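Local structure of DynE7 (Micromonospora chersina, 2XEM) at residues D9-R14 and V83-D88. The protein is a hot-dog fold thioesterase of dynemicin biosynthesis that binds a conjugated polyene ketone and probably releases such polyketide chains by cleaving their thioester link. Numbering follows the deposited sequence.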
ATOM      1  N   ASP D   9      -9.633  21.964  20.529  1.00 48.20           N
ATOM      2  CA  ASP D   9      -9.648  21.699  19.112  1.00 46.53           C
ATOM      3  C   ASP D   9      -8.664  20.580  18.760  1.00 42.17           C
ATOM      4  O   ASP D   9      -7.716  20.268  19.499  1.00 41.29           O
ATOM      5  CB  ASP D   9      -9.458  22.991  18.270  1.00 50.44           C
ATOM      6  CG  ASP D   9      -8.076  23.628  18.270  1.00 68.52           C
ATOM      7  OD1 ASP D   9      -7.339  23.470  19.277  1.00 71.07           O
ATOM      8  OD2 ASP D   9      -7.748  24.331  17.287  1.00 75.84           O
ATOM      9  N   SER D  10      -8.972  19.913  17.688  1.00 32.46           N
ATOM     10  CA  SER D  10      -8.062  18.945  17.163  1.00 29.56           C
ATOM     11  C   SER D  10      -7.554  19.361  15.819  1.00 29.14           C
ATOM     12  O   SER D  10      -8.162  20.178  15.146  1.00 28.86           O
ATOM     13  CB  SER D  10      -8.695  17.565  17.129  1.00 32.25           C
ATOM     14  OG  SER D  10      -9.820  17.568  16.265  1.00 38.99           O
ATOM     15  N   TYR D  11      -6.387  18.838  15.456  1.00 22.52           N
ATOM     16  CA  TYR D  11      -5.854  18.993  14.119  1.00 21.31           C
ATOM     17  C   TYR D  11      -6.600  18.041  13.176  1.00 23.71           C
ATOM     18  O   TYR D  11      -6.727  16.846  13.483  1.00 20.52           O
ATOM     19  CB  TYR D  11      -4.350  18.711  14.115  1.00 21.08           C
ATOM     20  CG  TYR D  11      -3.811  18.790  12.717  1.00 21.76           C
ATOM     21  CD1 TYR D  11      -3.621  20.017  12.093  1.00 23.54           C
ATOM     22  CD2 TYR D  11      -3.564  17.634  11.984  1.00 21.83           C
ATOM     23  CE1 TYR D  11      -3.194  20.091  10.769  1.00 24.36           C
ATOM     24  CE2 TYR D  11      -3.125  17.696  10.666  1.00 22.32           C
ATOM     25  CZ  TYR D  11      -2.933  18.926  10.067  1.00 25.86           C
ATOM     26  OH  TYR D  11      -2.497  18.988   8.783  1.00 23.74           O
ATOM     27  N   VAL D  12      -7.062  18.559  12.030  1.00 19.38           N
ATOM     28  CA  VAL D  12      -7.882  17.786  11.113  1.00 19.46           C
ATOM     29  C   VAL D  12      -7.101  17.493   9.853  1.00 23.95           C
ATOM     30  O   VAL D  12      -6.658  18.429   9.168  1.00 23.02           O
ATOM     31  CB  VAL D  12      -9.227  18.465  10.798  1.00 25.06           C
ATOM     32  CG1 VAL D  12     -10.020  17.647   9.763  1.00 24.50           C
ATOM     33  CG2 VAL D  12     -10.042  18.657  12.071  1.00 25.47           C
ATOM     34  N   HIS D  13      -6.865  16.179   9.586  1.00 19.24           N
ATOM     35  CA  HIS D  13      -6.361  15.738   8.295  1.00 17.95           C
ATOM     36  C   HIS D  13      -7.498  15.108   7.526  1.00 23.39           C
ATOM     37  O   HIS D  13      -8.052  14.111   7.974  1.00 21.90           O
ATOM     38  CB  HIS D  13      -5.184  14.758   8.460  1.00 17.62           C
ATOM     39  CG  HIS D  13      -4.779  14.082   7.186  1.00 20.31           C
ATOM     40  ND1 HIS D  13      -4.135  14.748   6.180  1.00 21.41           N
ATOM     41  CD2 HIS D  13      -4.999  12.805   6.797  1.00 21.66           C
ATOM     42  CE1 HIS D  13      -3.960  13.865   5.218  1.00 21.38           C
ATOM     43  NE2 HIS D  13      -4.445  12.676   5.552  1.00 21.36           N
ATOM     44  N   ARG D  14      -7.848  15.686   6.373  1.00 22.50           N
ATOM     45  CA  ARG D  14      -8.931  15.201   5.524  1.00 23.35           C
ATOM     46  C   ARG D  14      -8.403  14.119   4.582  1.00 26.50           C
ATOM     47  O   ARG D  14      -7.408  14.329   3.895  1.00 25.39           O
ATOM     48  CB  ARG D  14      -9.506  16.377   4.730  1.00 23.68           C
ATOM     49  CG  ARG D  14     -10.742  16.047   3.903  1.00 39.48           C
ATOM     50  CD  ARG D  14     -11.092  17.236   3.031  1.00 38.40           C
ATOM     51  NE  ARG D  14     -12.057  16.913   1.976  1.00 40.88           N
ATOM     52  CZ  ARG D  14     -11.737  16.469   0.763  1.00 53.74           C
ATOM     53  NH1 ARG D  14     -10.469  16.226   0.448  1.00 35.61           N
ATOM     54  NH2 ARG D  14     -12.687  16.231  -0.134  1.00 43.70           N
ATOM     55  N   VAL D  83      -9.359  12.672   9.877  1.00 17.00           N
ATOM     56  CA  VAL D  83      -8.440  12.056  10.829  1.00 17.26           C
ATOM     57  C   VAL D  83      -8.075  13.178  11.814  1.00 20.83           C
ATOM     58  O   VAL D  83      -7.304  14.071  11.485  1.00 18.27           O
ATOM     59  CB  VAL D  83      -7.208  11.409  10.140  1.00 20.33           C
ATOM     60  CG1 VAL D  83      -6.322  10.695  11.177  1.00 20.10           C
ATOM     61  CG2 VAL D  83      -7.648  10.424   9.042  1.00 19.50           C
ATOM     62  N   ARG D  84      -8.716  13.161  12.989  1.00 19.72           N
ATOM     63  CA  ARG D  84      -8.601  14.227  13.968  1.00 19.65           C
ATOM     64  C   ARG D  84      -7.567  13.858  15.005  1.00 24.89           C
ATOM     65  O   ARG D  84      -7.754  12.901  15.746  1.00 24.54           O
ATOM     66  CB  ARG D  84      -9.969  14.505  14.608  1.00 20.48           C
ATOM     67  CG  ARG D  84     -11.030  14.858  13.578  1.00 18.69           C
ATOM     68  CD  ARG D  84     -12.344  15.038  14.265  1.00 20.71           C
ATOM     69  NE  ARG D  84     -13.398  15.431  13.332  1.00 22.91           N
ATOM     70  CZ  ARG D  84     -14.682  15.512  13.657  1.00 27.61           C
ATOM     71  NH1 ARG D  84     -15.081  15.222  14.894  1.00 23.21           N
ATOM     72  NH2 ARG D  84     -15.577  15.874  12.754  1.00 22.33           N
ATOM     73  N   MET D  85      -6.466  14.609  15.050  1.00 23.00           N
ATOM     74  CA  MET D  85      -5.333  14.314  15.913  1.00 23.16           C
ATOM     75  C   MET D  85      -5.277  15.210  17.153  1.00 24.25           C
ATOM     76  O   MET D  85      -5.472  16.424  17.072  1.00 22.82           O
ATOM     77  CB  MET D  85      -4.027  14.417  15.128  1.00 26.17           C
ATOM     78  CG  MET D  85      -2.823  13.881  15.872  1.00 32.58           C
ATOM     79  SD  MET D  85      -1.335  13.974  14.853  1.00 40.63           S
ATOM     80  CE  MET D  85      -1.082  15.810  14.854  1.00 37.63           C
ATOM     81  N   MET D  86      -4.954  14.607  18.295  1.00 20.85           N
ATOM     82  CA  MET D  86      -4.687  15.343  19.535  1.00 22.14           C
ATOM     83  C   MET D  86      -3.409  14.870  20.193  1.00 24.61           C
ATOM     84  O   MET D  86      -3.054  13.699  20.069  1.00 23.74           O
ATOM     85  CB  MET D  86      -5.857  15.174  20.508  1.00 26.03           C
ATOM     86  CG  MET D  86      -7.114  15.833  19.990  1.00 31.29           C
ATOM     87  SD  MET D  86      -8.329  16.219  21.195  1.00 39.96           S
ATOM     88  CE  MET D  86      -7.600  17.716  21.926  1.00 36.45           C
ATOM     89  N   LEU D  87      -2.723  15.779  20.893  1.00 21.51           N
ATOM     90  CA  LEU D  87      -1.598  15.418  21.743  1.00 22.67           C
ATOM     91  C   LEU D  87      -2.100  14.811  23.054  1.00 27.80           C
ATOM     92  O   LEU D  87      -2.845  15.454  23.792  1.00 26.81           O
ATOM     93  CB  LEU D  87      -0.679  16.628  22.012  1.00 23.95           C
ATOM     94  CG  LEU D  87       0.485  16.425  22.985  1.00 28.52           C
ATOM     95  CD1 LEU D  87       1.548  15.582  22.356  1.00 29.06           C
ATOM     96  CD2 LEU D  87       1.062  17.769  23.451  1.00 30.81           C
ATOM     97  N   ASP D  88      -1.696  13.560  23.340  1.00 27.71           N
ATOM     98  CA  ASP D  88      -1.967  12.928  24.646  1.00 27.98           C
ATOM     99  C   ASP D  88      -0.955  13.306  25.686  1.00 31.35           C
ATOM    100  O   ASP D  88      -1.327  13.655  26.805  1.00 30.53           O
ATOM    101  CB  ASP D  88      -2.019  11.406  24.526  1.00 29.69           C
ATOM    102  CG  ASP D  88      -3.216  10.905  23.776  1.00 52.58           C
ATOM    103  OD1 ASP D  88      -4.158  11.704  23.549  1.00 57.43           O
ATOM    104  OD2 ASP D  88      -3.242   9.706  23.447  1.00 59.68           O
TER
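V83 and H13 face each other as an antiparallel hydrogen-bonded pair, joined by V83 N to H13 O at 2.7 Å and by the nearly straight H13 N to V83 O bond at 2.9 Å. On the face toward helix 32-48, V83 CG2 lies at the edge of the H13 imidazole, near the ring plane and 4.2 Å from H13 CD2. A beta-branched valine suits this extended, buried position, while the H13 side chain touches H39 and C40, and its ring meets that of H43 nearly at right angles.

R84 and V12 form an antiparallel non-hydrogen-bonded pair; the backbone of R84 bonds instead to D100 of strand 94-105, but its CA-H points at Y11 O, 3.3 Å from R84 CA. On the outer face its CG touches V12 CG2 and its CB approaches S10 OG. The chain, extended from CG to NE, then carries the guanidinium to a salt bridge with E82, so an arginine can lend its aliphatic part to the strand and keep its charge paired.

M85 forms the other hydrogen-bonded pair, with Y11: M85 N meets Y11 O at 2.7 Å, and Y11 N meets M85 O at 3.0 Å, the second less straight, with an N-H...O angle of 148°. Bending at chi3 (71°) brings M85 CE obliquely to the Y11 ring, 4.2 Å from Y11 CD2. The flexible thioether also packs on C40 and F44 of the helix and on M97 and F99 of strand 94-105, and F44 meets the Y11 ring edge-to-face; the tyrosine hydroxyl hydrogen-bonds to D47 OD2.

M86 lies where the pairing ends. Its CG packs on S10 CB at 3.7 Å; its chain, bent at chi3, brings CE near D9 O, and the side chain also touches P8 and V147.

Strand 11-16 is thus held along strand 80-91, with one face turned to the long helix, as in the hot-dog fold, whose antiparallel sheet wraps around such a helix.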